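Local coordinates for PP1b (Porcine reproductive and respiratory syndrome virus, PDB 6JDR), which probably unwinds RNA and DNA duplexes with 5' to 3' polarity, driven by ATP hydrolysis, as the zinc-binding helicase part of the arterivirus replicase polyprotein, at residues 164-170 with 217-223; 174-178 with 195-200; 212-216 with 234-238; 282-287 with 381-386. The protein carries 1 engineered substitution. All blocks are in the same frame, centred on the assembly; numbering follows the deposited sequence.

Interaction 1 of 4, residues 164-170 with 217-223; sequences QDGDVIY and CPGKNSF
Val168 and Ile169 pair in parallel with Ser222 and Phe223. Three backbone bonds hold this register. Val168 N donates to Asn221 O at 2.9 Å, Phe223 N to Val168 O at 2.7 Å, and Tyr170 N to Phe223 O at 2.8 Å. Lys220 N adds a longer bond to Gly166 O at 3.2 Å, in the turn that leads into the strand.

Two side chains extend the polar pairing. Asp167 OD1 takes Asn221 N at 3.2 Å, from above the carboxylate plane. Its OD2 takes Gln164 N, so both oxygens are used and the carboxylate is fixed across the turn. At the far end the Tyr170 hydroxyl accepts Cys217 N at 2.9 Å, and the bond is almost straight (175°).

Apolar contacts lie on both faces of the sheet. On the face of Val168 and Ser222, Val168 CG2 sits 3.8 Å from Gly219 CA. On the other face Ile169 CG1 rests 4.0 Å from Phe223 CB. The Phe223 ring reaches back to Asp167, with CE2 near OD2 and the carboxylate at the ring edge.

Strand 208-211 bonds to Asp167 and Ile169 on the other edge of strand 168-171, and strand 245-248 flanks Ser222. These are neighbouring strands of the parallel sheet of a RecA-like P-loop domain. Asp225 and Glu226 follow directly after strand 222-224, consistent with a Walker B motif.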
loop_
_atom_site.group_PDB
_atom_site.type_symbol
_atom_site.label_atom_id
_atom_site.label_comp_id
_atom_site.label_asym_id
_atom_site.label_seq_id
_atom_site.Cartn_x
_atom_site.Cartn_y
_atom_site.Cartn_z
ATOM N N GLN A 164 -8.655 -3.854 -5.480
ATOM C CA GLN A 164 -9.847 -4.671 -5.718
ATOM C C GLN A 164 -11.100 -3.877 -5.371
ATOM O O GLN A 164 -11.019 -2.829 -4.733
ATOM C CB GLN A 164 -9.804 -5.940 -4.870
ATOM C CG GLN A 164 -8.541 -6.769 -5.044
ATOM C CD GLN A 164 -8.531 -7.998 -4.159
ATOM O OE1 GLN A 164 -9.512 -8.742 -4.101
ATOM N NE2 GLN A 164 -7.420 -8.220 -3.463
ATOM N N ASP A 165 -12.259 -4.394 -5.769
ATOM C CA ASP A 165 -13.525 -3.672 -5.611
ATOM C C ASP A 165 -13.936 -3.423 -4.156
ATOM O O ASP A 165 -14.667 -2.472 -3.880
ATOM C CB ASP A 165 -14.656 -4.396 -6.356
ATOM C CG ASP A 165 -14.551 -4.255 -7.871
ATOM O OD1 ASP A 165 -13.505 -3.781 -8.370
ATOM O OD2 ASP A 165 -15.522 -4.621 -8.570
ATOM N N GLY A 166 -13.474 -4.264 -3.234
ATOM C CA GLY A 166 -13.784 -4.092 -1.810
ATOM C C GLY A 166 -12.843 -3.160 -1.056
ATOM O O GLY A 166 -13.084 -2.839 0.111
ATOM N N ASP A 167 -11.776 -2.718 -1.717
ATOM C CA ASP A 167 -10.724 -1.944 -1.062
ATOM C C ASP A 167 -11.074 -0.467 -0.904
ATOM O O ASP A 167 -12.028 0.028 -1.506
ATOM C CB ASP A 167 -9.415 -2.079 -1.844
ATOM C CG ASP A 167 -8.911 -3.506 -1.891
ATOM O OD1 ASP A 167 -9.287 -4.303 -1.007
ATOM O OD2 ASP A 167 -8.134 -3.831 -2.813
ATOM N N VAL A 168 -10.283 0.219 -0.081
ATOM C CA VAL A 168 -10.442 1.649 0.177
ATOM C C VAL A 168 -9.100 2.345 -0.035
ATOM O O VAL A 168 -8.072 1.895 0.474
ATOM C CB VAL A 168 -10.927 1.918 1.618
ATOM C CG1 VAL A 168 -11.115 3.412 1.856
ATOM C CG2 VAL A 168 -12.223 1.170 1.893
ATOM N N ILE A 169 -9.117 3.439 -0.792
ATOM C CA ILE A 169 -7.918 4.225 -1.047
ATOM C C ILE A 169 -8.090 5.612 -0.425
ATOM O O ILE A 169 -8.956 6.385 -0.843
ATOM C CB ILE A 169 -7.635 4.335 -2.560
ATOM C CG1 ILE A 169 -7.368 2.940 -3.144
ATOM C CG2 ILE A 169 -6.445 5.250 -2.827
ATOM C CD1 ILE A 169 -7.520 2.852 -4.649
ATOM N N TYR A 170 -7.276 5.910 0.586
ATOM C CA TYR A 170 -7.283 7.218 1.228
ATOM C C TYR A 170 -6.273 8.133 0.541
ATOM O O TYR A 170 -5.167 7.705 0.205
ATOM C CB TYR A 170 -6.966 7.096 2.718
ATOM C CG TYR A 170 -8.003 6.323 3.504
ATOM C CD1 TYR A 170 -9.138 6.955 3.999
ATOM C CD2 TYR A 170 -7.845 4.960 3.759
ATOM C CE1 TYR A 170 -10.088 6.255 4.722
ATOM C CE2 TYR A 170 -8.789 4.250 4.483
ATOM C CZ TYR A 170 -9.907 4.901 4.964
ATOM O OH TYR A 170 -10.851 4.206 5.686
ATOM N N CYS A 217 -13.338 4.542 7.151
ATOM C CA CYS A 217 -14.566 3.862 6.751
ATOM C C CYS A 217 -14.226 2.408 6.395
ATOM O O CYS A 217 -13.148 2.133 5.859
ATOM C CB CYS A 217 -15.258 4.593 5.591
ATOM S SG CYS A 217 -14.680 4.184 3.926
ATOM N N PRO A 218 -15.141 1.473 6.702
ATOM C CA PRO A 218 -14.817 0.048 6.627
ATOM C C PRO A 218 -14.523 -0.441 5.209
ATOM O O PRO A 218 -15.107 0.051 4.243
ATOM C CB PRO A 218 -16.074 -0.627 7.182
ATOM C CG PRO A 218 -17.173 0.329 6.880
ATOM C CD PRO A 218 -16.567 1.699 6.995
ATOM N N GLY A 219 -13.612 -1.402 5.107
ATOM C CA GLY A 219 -13.223 -1.984 3.832
ATOM C C GLY A 219 -12.374 -3.222 4.052
ATOM O O GLY A 219 -12.120 -3.613 5.194
ATOM N N LYS A 220 -11.933 -3.838 2.961
ATOM C CA LYS A 220 -11.117 -5.043 3.055
ATOM C C LYS A 220 -9.660 -4.636 3.234
ATOM O O LYS A 220 -9.126 -4.726 4.339
ATOM C CB LYS A 220 -11.327 -5.957 1.834
ATOM C CG LYS A 220 -12.789 -6.207 1.472
ATOM C CD LYS A 220 -13.641 -6.624 2.668
ATOM C CE LYS A 220 -15.123 -6.640 2.325
ATOM N NZ LYS A 220 -15.969 -6.663 3.552
ATOM N N ASN A 221 -9.028 -4.165 2.162
ATOM C CA ASN A 221 -7.677 -3.633 2.236
ATOM C C ASN A 221 -7.731 -2.120 2.087
ATOM O O ASN A 221 -8.462 -1.597 1.242
ATOM C CB ASN A 221 -6.787 -4.242 1.151
ATOM C CG ASN A 221 -6.704 -5.757 1.247
ATOM O OD1 ASN A 221 -6.549 -6.314 2.335
ATOM N ND2 ASN A 221 -6.801 -6.433 0.105
ATOM N N SER A 222 -6.960 -1.425 2.916
ATOM C CA SER A 222 -6.921 0.030 2.897
ATOM C C SER A 222 -5.572 0.501 2.377
ATOM O O SER A 222 -4.536 -0.001 2.800
ATOM C CB SER A 222 -7.184 0.581 4.296
ATOM O OG SER A 222 -8.519 0.313 4.684
ATOM N N PHE A 223 -5.598 1.461 1.455
ATOM C CA PHE A 223 -4.385 2.021 0.868
ATOM C C PHE A 223 -4.263 3.504 1.196
ATOM O O PHE A 223 -5.267 4.188 1.405
ATOM C CB PHE A 223 -4.397 1.844 -0.651
ATOM C CG PHE A 223 -4.337 0.412 -1.100
ATOM C CD1 PHE A 223 -3.144 -0.143 -1.532
ATOM C CD2 PHE A 223 -5.479 -0.379 -1.101
ATOM C CE1 PHE A 223 -3.084 -1.460 -1.949
ATOM C CE2 PHE A 223 -5.430 -1.699 -1.521
ATOM C CZ PHE A 223 -4.229 -2.241 -1.944
#

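Interaction 2 of 4, residues 174-178 with 195-200; sequences HQTML and TTLQFP
This contact lies in the beta-alpha-beta crossover from strand 168-171 to its neighbour in the helicase sheet, strand 208-211. The first turn of helix 174-184 packs on the loop that leads back to the sheet. The contact has a polar and an apolar patch.

His174 and Thr195 form the polar patch. Thr195 OG1 donates to His174 ND1 at 3.1 Å, from 39° out of the imidazole plane. The threonine hydroxyl lies opposite its own backbone N (chi1 -175°), and this turns it to the histidine. A water also bonds ND1 at 2.8 Å and accepts from Thr196 N, giving a second link to the loop.

Leu178, Leu197, Phe199 and Pro200 form the apolar patch, with Met177 beside it. Leu197 CD1 lies against the helix, 3.5 Å from His174 O and 3.9 Å from Leu178 CD2. Leu178 CD1 lies 4.2 Å from Phe199 CD2, toward the rim of the ring. It also touches Pro200 CD at 3.8 Å. Met177 makes a Met-aromatic contact with Phe199, its SD 4.0 Å from CE2. Phe189 adds to the packing round Met177, and Val191 to that round Phe199.

The two contacts at ND1 probably help to set the ring's rotation. The threonine bond suggests that ND1 carries no proton. Beyond this bond and the water link, the contact is mainly apolar packing.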
loop_
_atom_site.group_PDB
_atom_site.type_symbol
_atom_site.label_atom_id
_atom_site.label_comp_id
_atom_site.label_asym_id
_atom_site.label_seq_id
_atom_site.Cartn_x
_atom_site.Cartn_y
_atom_site.Cartn_z
ATOM N N HIS A 174 -8.100 17.144 -2.656
ATOM C CA HIS A 174 -9.117 17.052 -3.709
ATOM C C HIS A 174 -8.489 16.637 -5.034
ATOM O O HIS A 174 -9.049 15.822 -5.763
ATOM C CB HIS A 174 -9.830 18.395 -3.883
ATOM C CG HIS A 174 -10.728 18.753 -2.743
ATOM N ND1 HIS A 174 -11.603 19.815 -2.793
ATOM C CD2 HIS A 174 -10.900 18.183 -1.527
ATOM C CE1 HIS A 174 -12.263 19.895 -1.651
ATOM N NE2 HIS A 174 -11.856 18.916 -0.866
ATOM N N GLN A 175 -7.325 17.205 -5.331
ATOM C CA GLN A 175 -6.651 16.963 -6.591
ATOM C C GLN A 175 -6.126 15.539 -6.681
ATOM O O GLN A 175 -6.301 14.882 -7.708
ATOM C CB GLN A 175 -5.501 17.956 -6.785
ATOM C CG GLN A 175 -4.867 17.902 -8.170
ATOM C CD GLN A 175 -5.877 18.131 -9.281
ATOM O OE1 GLN A 175 -6.667 19.078 -9.232
ATOM N NE2 GLN A 175 -5.860 17.265 -10.286
ATOM N N THR A 176 -5.484 15.064 -5.614
ATOM C CA THR A 176 -4.971 13.692 -5.582
ATOM C C THR A 176 -6.137 12.711 -5.653
ATOM O O THR A 176 -6.060 11.701 -6.339
ATOM C CB THR A 176 -4.091 13.414 -4.340
ATOM O OG1 THR A 176 -4.827 13.673 -3.137
ATOM C CG2 THR A 176 -2.834 14.284 -4.363
ATOM N N MET A 177 -7.227 13.031 -4.964
ATOM C CA MET A 177 -8.470 12.273 -5.094
ATOM C C MET A 177 -8.944 12.202 -6.547
ATOM O O MET A 177 -9.353 11.136 -7.008
ATOM C CB MET A 177 -9.572 12.887 -4.221
ATOM C CG MET A 177 -10.886 12.127 -4.250
ATOM S SD MET A 177 -12.119 12.856 -3.161
ATOM C CE MET A 177 -13.511 11.769 -3.452
ATOM N N LEU A 178 -8.891 13.331 -7.255
ATOM C CA LEU A 178 -9.299 13.386 -8.663
ATOM C C LEU A 178 -8.343 12.597 -9.555
ATOM O O LEU A 178 -8.779 11.871 -10.451
ATOM C CB LEU A 178 -9.390 14.840 -9.147
ATOM C CG LEU A 178 -9.896 15.087 -10.578
ATOM C CD1 LEU A 178 -11.260 14.451 -10.813
ATOM C CD2 LEU A 178 -9.952 16.582 -10.864
ATOM N N THR A 195 -15.519 21.963 -3.330
ATOM C CA THR A 195 -14.401 21.719 -4.238
ATOM C C THR A 195 -14.483 22.603 -5.477
ATOM O O THR A 195 -15.568 22.996 -5.903
ATOM C CB THR A 195 -14.306 20.243 -4.671
ATOM O OG1 THR A 195 -13.129 20.065 -5.467
ATOM C CG2 THR A 195 -15.534 19.807 -5.480
ATOM N N THR A 196 -13.323 22.896 -6.052
ATOM C CA THR A 196 -13.221 23.739 -7.231
ATOM C C THR A 196 -12.731 22.934 -8.443
ATOM O O THR A 196 -12.193 23.493 -9.396
ATOM C CB THR A 196 -12.268 24.916 -6.953
ATOM O OG1 THR A 196 -10.975 24.416 -6.596
ATOM C CG2 THR A 196 -12.794 25.761 -5.809
ATOM N N LEU A 197 -12.926 21.618 -8.396
ATOM C CA LEU A 197 -12.528 20.722 -9.479
ATOM C C LEU A 197 -13.767 20.160 -10.161
ATOM O O LEU A 197 -14.863 20.210 -9.607
ATOM C CB LEU A 197 -11.687 19.568 -8.934
ATOM C CG LEU A 197 -10.539 19.915 -7.986
ATOM C CD1 LEU A 197 -9.794 18.650 -7.599
ATOM C CD2 LEU A 197 -9.588 20.922 -8.614
ATOM N N GLN A 198 -13.584 19.629 -11.364
ATOM C CA GLN A 198 -14.663 18.980 -12.100
ATOM C C GLN A 198 -14.572 17.472 -11.886
ATOM O O GLN A 198 -13.786 16.787 -12.543
ATOM C CB GLN A 198 -14.576 19.315 -13.594
ATOM C CG GLN A 198 -14.529 20.804 -13.911
ATOM C CD GLN A 198 -15.761 21.557 -13.441
ATOM O OE1 GLN A 198 -16.846 20.985 -13.317
ATOM N NE2 GLN A 198 -15.601 22.854 -13.182
ATOM N N PHE A 199 -15.366 16.966 -10.951
ATOM C CA PHE A 199 -15.381 15.536 -10.651
ATOM C C PHE A 199 -16.312 14.813 -11.616
ATOM O O PHE A 199 -17.398 15.315 -11.912
ATOM C CB PHE A 199 -15.858 15.280 -9.217
ATOM C CG PHE A 199 -14.773 15.379 -8.178
ATOM C CD1 PHE A 199 -14.409 16.609 -7.646
ATOM C CD2 PHE A 199 -14.137 14.234 -7.711
ATOM C CE1 PHE A 199 -13.422 16.699 -6.679
ATOM C CE2 PHE A 199 -13.150 14.318 -6.744
ATOM C CZ PHE A 199 -12.792 15.551 -6.227
ATOM N N PRO A 200 -15.895 13.630 -12.109
ATOM C CA PRO A 200 -16.818 12.753 -12.833
ATOM C C PRO A 200 -17.935 12.207 -11.948
ATOM O O PRO A 200 -17.998 12.514 -10.755
ATOM C CB PRO A 200 -15.924 11.599 -13.295
ATOM C CG PRO A 200 -14.556 12.170 -13.344
ATOM C CD PRO A 200 -14.499 13.170 -12.227
HETATM O O HOH W 1 -10.919 22.031 -4.331
#

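Interaction 3 of 4, residues 212-216 with 234-238; sequences LAGGW and DVLRL
Asp234 OD1 is gripped by two partners, one of which leads to Ala213. A water donates to it at 3.2 Å and also to Ala213 O at 2.8 Å, so it bridges helix and loop. Arg237, one turn further along the helix, forms a salt bridge to the same oxygen through NH1. The modelled length of that bridge is very short and is best treated as doubtful. The carboxylate carbon lies at the edge of the guanidinium, in its plane, and Arg237 NH2 is bonded to Thr128 O.

The rest of the contact is apolar. Leu212 turns its branched end to the helix, with CG 3.6 Å from Asp234 CB. Its CD1 meets Leu238 CD1 at 3.4 Å. The torsions explain this: Leu212 CG points opposite the backbone N (chi1 180°), which carries both methyls to the helix side. Leu238 CD2 lies at the other end of the loop, 3.9 Å from Trp216 CA and near the edge of the indole ring. Asp234 OD2 faces the backbone of Ala213, 3.6 Å from CA.

Gly215 has backbone angles that call for glycine (phi 90°, psi -176°), and there the chain leaves the short 3-10 segment. Tyr170 of the adjoining strand packs on Trp216 and Leu238.

No direct hydrogen bond joins the segments. The loop is held to helix 232-239 mainly by apolar packing round Leu212 and Leu238, with one water bridge. The arginine probably stabilises the negative charge on Asp234.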
loop_
_atom_site.group_PDB
_atom_site.type_symbol
_atom_site.label_atom_id
_atom_site.label_comp_id
_atom_site.label_asym_id
_atom_site.label_seq_id
_atom_site.Cartn_x
_atom_site.Cartn_y
_atom_site.Cartn_z
ATOM N N LEU A 212 -8.760 11.845 2.858
ATOM C CA LEU A 212 -8.127 11.428 4.111
ATOM C C LEU A 212 -8.752 12.078 5.351
ATOM O O LEU A 212 -8.969 11.403 6.360
ATOM C CB LEU A 212 -6.621 11.704 4.059
ATOM C CG LEU A 212 -5.781 11.334 5.285
ATOM C CD1 LEU A 212 -5.924 9.866 5.643
ATOM C CD2 LEU A 212 -4.321 11.680 5.052
ATOM N N ALA A 213 -9.058 13.375 5.266
ATOM C CA ALA A 213 -9.652 14.118 6.392
ATOM C C ALA A 213 -11.012 13.581 6.859
ATOM O O ALA A 213 -11.406 13.817 7.999
ATOM C CB ALA A 213 -9.770 15.595 6.044
ATOM N N GLY A 214 -11.723 12.869 5.985
ATOM C CA GLY A 214 -13.007 12.261 6.332
ATOM C C GLY A 214 -12.929 11.166 7.388
ATOM O O GLY A 214 -13.922 10.879 8.058
ATOM N N GLY A 215 -11.761 10.546 7.534
ATOM C CA GLY A 215 -11.548 9.533 8.566
ATOM C C GLY A 215 -11.867 8.129 8.089
ATOM O O GLY A 215 -12.212 7.921 6.928
ATOM N N TRP A 216 -11.768 7.168 9.004
ATOM C CA TRP A 216 -11.883 5.749 8.665
ATOM C C TRP A 216 -13.282 5.353 8.205
ATOM O O TRP A 216 -14.280 5.781 8.784
ATOM C CB TRP A 216 -11.489 4.888 9.868
ATOM C CG TRP A 216 -11.516 3.415 9.590
ATOM C CD1 TRP A 216 -10.658 2.716 8.794
ATOM C CD2 TRP A 216 -12.447 2.462 10.111
ATOM N NE1 TRP A 216 -10.997 1.386 8.782
ATOM C CE2 TRP A 216 -12.092 1.202 9.585
ATOM C CE3 TRP A 216 -13.547 2.550 10.969
ATOM C CZ2 TRP A 216 -12.798 0.035 9.890
ATOM C CZ3 TRP A 216 -14.250 1.392 11.274
ATOM C CH2 TRP A 216 -13.871 0.150 10.734
ATOM N N ASP A 234 -4.278 12.555 10.801
ATOM C CA ASP A 234 -5.232 11.723 10.064
ATOM C C ASP A 234 -4.684 10.318 9.827
ATOM O O ASP A 234 -5.434 9.347 9.842
ATOM C CB ASP A 234 -5.599 12.354 8.720
ATOM C CG ASP A 234 -6.483 13.568 8.865
ATOM O OD1 ASP A 234 -7.197 13.675 9.881
ATOM O OD2 ASP A 234 -6.479 14.418 7.957
ATOM N N VAL A 235 -3.380 10.216 9.602
ATOM C CA VAL A 235 -2.752 8.918 9.400
ATOM C C VAL A 235 -2.842 8.088 10.682
ATOM O O VAL A 235 -3.127 6.888 10.636
ATOM C CB VAL A 235 -1.288 9.057 8.935
ATOM C CG1 VAL A 235 -0.567 7.719 8.990
ATOM C CG2 VAL A 235 -1.247 9.621 7.523
ATOM N N LEU A 236 -2.611 8.737 11.820
ATOM C CA LEU A 236 -2.746 8.071 13.109
ATOM C C LEU A 236 -4.190 7.640 13.387
ATOM O O LEU A 236 -4.415 6.600 13.999
ATOM C CB LEU A 236 -2.232 8.967 14.232
ATOM C CG LEU A 236 -0.727 9.242 14.251
ATOM C CD1 LEU A 236 -0.390 10.115 15.447
ATOM C CD2 LEU A 236 0.069 7.946 14.295
ATOM N N ARG A 237 -5.158 8.437 12.934
ATOM C CA ARG A 237 -6.572 8.062 13.037
ATOM C C ARG A 237 -6.850 6.752 12.306
ATOM O O ARG A 237 -7.497 5.863 12.855
ATOM C CB ARG A 237 -7.485 9.159 12.484
ATOM C CG ARG A 237 -7.641 10.371 13.387
ATOM C CD ARG A 237 -8.557 11.411 12.749
ATOM N NE ARG A 237 -8.777 12.565 13.624
ATOM C CZ ARG A 237 -8.425 13.828 13.362
ATOM N NH1 ARG A 237 -7.817 14.173 12.225
ATOM N NH2 ARG A 237 -8.698 14.772 14.258
ATOM N N LEU A 238 -6.358 6.638 11.072
ATOM C CA LEU A 238 -6.514 5.413 10.284
ATOM C C LEU A 238 -5.812 4.229 10.943
ATOM O O LEU A 238 -6.412 3.175 11.143
ATOM C CB LEU A 238 -5.958 5.595 8.871
ATOM C CG LEU A 238 -6.665 6.589 7.943
ATOM C CD1 LEU A 238 -6.024 6.546 6.563
ATOM C CD2 LEU A 238 -8.160 6.309 7.852
HETATM O O HOH W 2 -10.040 15.008 10.194
#

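Interaction 4 of 4, residues 282-287 with 381-386; sequences NICDAI and FDLPAK
Leu383 swings CG away from its amide nitrogen (chi1 -175°), and this brings CD1 against Ile283 and Ala286. Ile283 reaches the same methyl through a bent chain, with chi2 at -54° turning CD1 to the loop. The contact joins helix 281-287, packed on strand 294-297 of the seven-stranded sheet, to the loop at strand 303-307 of the five-stranded sheet in this superfamily 1 helicase.

Leu383 CD1 lies 3.9 Å from Ile283 CD1 and 3.9 Å from Ala286 CB, so one methyl touches two residues about a turn apart. Phe381 presents the edge of its ring to Ala286 CB, 4.0 Å from CD2. Ile287 CG2 also meets that ring at the edge, 3.9 Å from CE2. Arg354 makes a cation-pi contact with Phe381. Ile361 of helix 354-361 packs on both Ile283 and Leu383.

At the start of the helix segment, Asn282 and Lys386 run past each other in opposite directions. Asn282 ND2 is hydrogen-bonded to Thr302 O, and the aliphatic part of Lys386 lies alongside it, CB at 3.9 Å. No hydrogen bond crosses between the segments. The small methyl of Ala286 lets the loop backbone come close, with CB 3.1 Å from Asp382 O.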
loop_
_atom_site.group_PDB
_atom_site.type_symbol
_atom_site.label_atom_id
_atom_site.label_comp_id
_atom_site.label_asym_id
_atom_site.label_seq_id
_atom_site.Cartn_x
_atom_site.Cartn_y
_atom_site.Cartn_z
ATOM N N ASN A 282 5.598 -12.128 -15.347
ATOM C CA ASN A 282 5.564 -13.549 -14.978
ATOM C C ASN A 282 6.948 -14.113 -14.643
ATOM O O ASN A 282 7.076 -14.983 -13.776
ATOM C CB ASN A 282 4.910 -14.386 -16.085
ATOM C CG ASN A 282 5.624 -14.258 -17.422
ATOM O OD1 ASN A 282 6.018 -13.162 -17.830
ATOM N ND2 ASN A 282 5.791 -15.380 -18.111
ATOM N N ILE A 283 7.974 -13.606 -15.324
ATOM C CA ILE A 283 9.354 -13.993 -15.050
ATOM C C ILE A 283 9.802 -13.364 -13.739
ATOM O O ILE A 283 10.357 -14.049 -12.878
ATOM C CB ILE A 283 10.320 -13.557 -16.176
ATOM C CG1 ILE A 283 9.896 -14.147 -17.525
ATOM C CG2 ILE A 283 11.753 -13.960 -15.842
ATOM C CD1 ILE A 283 9.736 -15.652 -17.527
ATOM N N CYS A 284 9.558 -12.060 -13.598
ATOM C CA CYS A 284 9.841 -11.339 -12.353
ATOM C C CYS A 284 9.267 -12.070 -11.135
ATOM O O CYS A 284 9.939 -12.204 -10.115
ATOM C CB CYS A 284 9.281 -9.911 -12.417
ATOM S SG CYS A 284 10.128 -8.798 -13.565
ATOM N N ASP A 285 8.032 -12.550 -11.256
ATOM C CA ASP A 285 7.372 -13.297 -10.181
ATOM C C ASP A 285 8.108 -14.591 -9.817
ATOM O O ASP A 285 8.268 -14.909 -8.635
ATOM C CB ASP A 285 5.924 -13.629 -10.570
ATOM C CG ASP A 285 5.034 -12.392 -10.657
ATOM O OD1 ASP A 285 5.495 -11.281 -10.302
ATOM O OD2 ASP A 285 3.865 -12.535 -11.082
ATOM N N ALA A 286 8.549 -15.333 -10.831
ATOM C CA ALA A 286 9.229 -16.611 -10.615
ATOM C C ALA A 286 10.585 -16.412 -9.951
ATOM O O ALA A 286 10.967 -17.186 -9.077
ATOM C CB ALA A 286 9.389 -17.360 -11.928
ATOM N N ILE A 287 11.300 -15.366 -10.356
ATOM C CA ILE A 287 12.647 -15.109 -9.843
ATOM C C ILE A 287 12.666 -14.321 -8.530
ATOM O O ILE A 287 13.722 -14.205 -7.897
ATOM C CB ILE A 287 13.540 -14.399 -10.890
ATOM C CG1 ILE A 287 13.083 -12.958 -11.152
ATOM C CG2 ILE A 287 13.563 -15.191 -12.191
ATOM C CD1 ILE A 287 14.051 -12.159 -12.002
ATOM N N PHE A 381 11.695 -23.878 -9.444
ATOM C CA PHE A 381 10.993 -22.652 -9.797
ATOM C C PHE A 381 9.499 -22.868 -9.934
ATOM O O PHE A 381 9.049 -23.959 -10.284
ATOM C CB PHE A 381 11.525 -22.111 -11.124
ATOM C CG PHE A 381 12.642 -21.127 -10.974
ATOM C CD1 PHE A 381 13.946 -21.558 -10.792
ATOM C CD2 PHE A 381 12.389 -19.766 -11.018
ATOM C CE1 PHE A 381 14.980 -20.648 -10.653
ATOM C CE2 PHE A 381 13.416 -18.853 -10.883
ATOM C CZ PHE A 381 14.714 -19.294 -10.703
ATOM N N ASP A 382 8.743 -21.809 -9.652
ATOM C CA ASP A 382 7.330 -21.735 -9.994
ATOM C C ASP A 382 7.240 -20.885 -11.248
ATOM O O ASP A 382 7.395 -19.663 -11.195
ATOM C CB ASP A 382 6.520 -21.111 -8.856
ATOM C CG ASP A 382 6.529 -21.963 -7.598
ATOM O OD1 ASP A 382 6.663 -21.396 -6.492
ATOM O OD2 ASP A 382 6.406 -23.203 -7.715
ATOM N N LEU A 383 7.027 -21.543 -12.381
ATOM C CA LEU A 383 6.971 -20.864 -13.669
ATOM C C LEU A 383 5.836 -21.447 -14.502
ATOM O O LEU A 383 6.044 -22.403 -15.252
ATOM C CB LEU A 383 8.312 -21.005 -14.396
ATOM C CG LEU A 383 8.456 -20.244 -15.713
ATOM C CD1 LEU A 383 8.408 -18.739 -15.496
ATOM C CD2 LEU A 383 9.752 -20.644 -16.399
ATOM N N PRO A 384 4.624 -20.880 -14.366
ATOM C CA PRO A 384 3.483 -21.411 -15.114
ATOM C C PRO A 384 3.575 -21.120 -16.608
ATOM O O PRO A 384 4.239 -20.167 -17.018
ATOM C CB PRO A 384 2.272 -20.684 -14.499
ATOM C CG PRO A 384 2.781 -19.941 -13.309
ATOM C CD PRO A 384 4.244 -19.728 -13.529
ATOM N N ALA A 385 2.912 -21.949 -17.407
ATOM C CA ALA A 385 2.837 -21.734 -18.845
ATOM C C ALA A 385 2.020 -20.478 -19.125
ATOM O O ALA A 385 0.898 -20.340 -18.634
ATOM C CB ALA A 385 2.210 -22.938 -19.532
ATOM N N LYS A 386 2.597 -19.572 -19.910
ATOM C CA LYS A 386 1.972 -18.300 -20.254
ATOM C C LYS A 386 2.063 -18.082 -21.760
ATOM O O LYS A 386 3.159 -18.037 -22.319
ATOM C CB LYS A 386 2.660 -17.142 -19.517
ATOM C CG LYS A 386 1.813 -16.459 -18.450
ATOM C CD LYS A 386 1.376 -17.404 -17.340
ATOM C CE LYS A 386 0.769 -16.635 -16.175
ATOM N NZ LYS A 386 0.054 -17.522 -15.216
#

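How the interactions relate
Interactions 1, 2 and 3 lie in one RecA-like domain, round the seven-stranded parallel sheet. Interaction 1 pairs two of its strands. Interaction 2 falls within the span between them, on helix 174-184, its centre about 19 Å away. Interaction 3 alternates with interaction 1 along the chain, and their centres are about 13 Å apart. Tyr170 joins these two by packing on Leu212, Gly215, Trp216 and Leu238. Interaction 4 comes last in the chain, about 28 Å from interaction 1 between centres and farther from the others. Three contacts thus build strand connections of the first parallel sheet, while interaction 4 ties a helix on its strand 294-297 to a loop at strand 303-307 of the second.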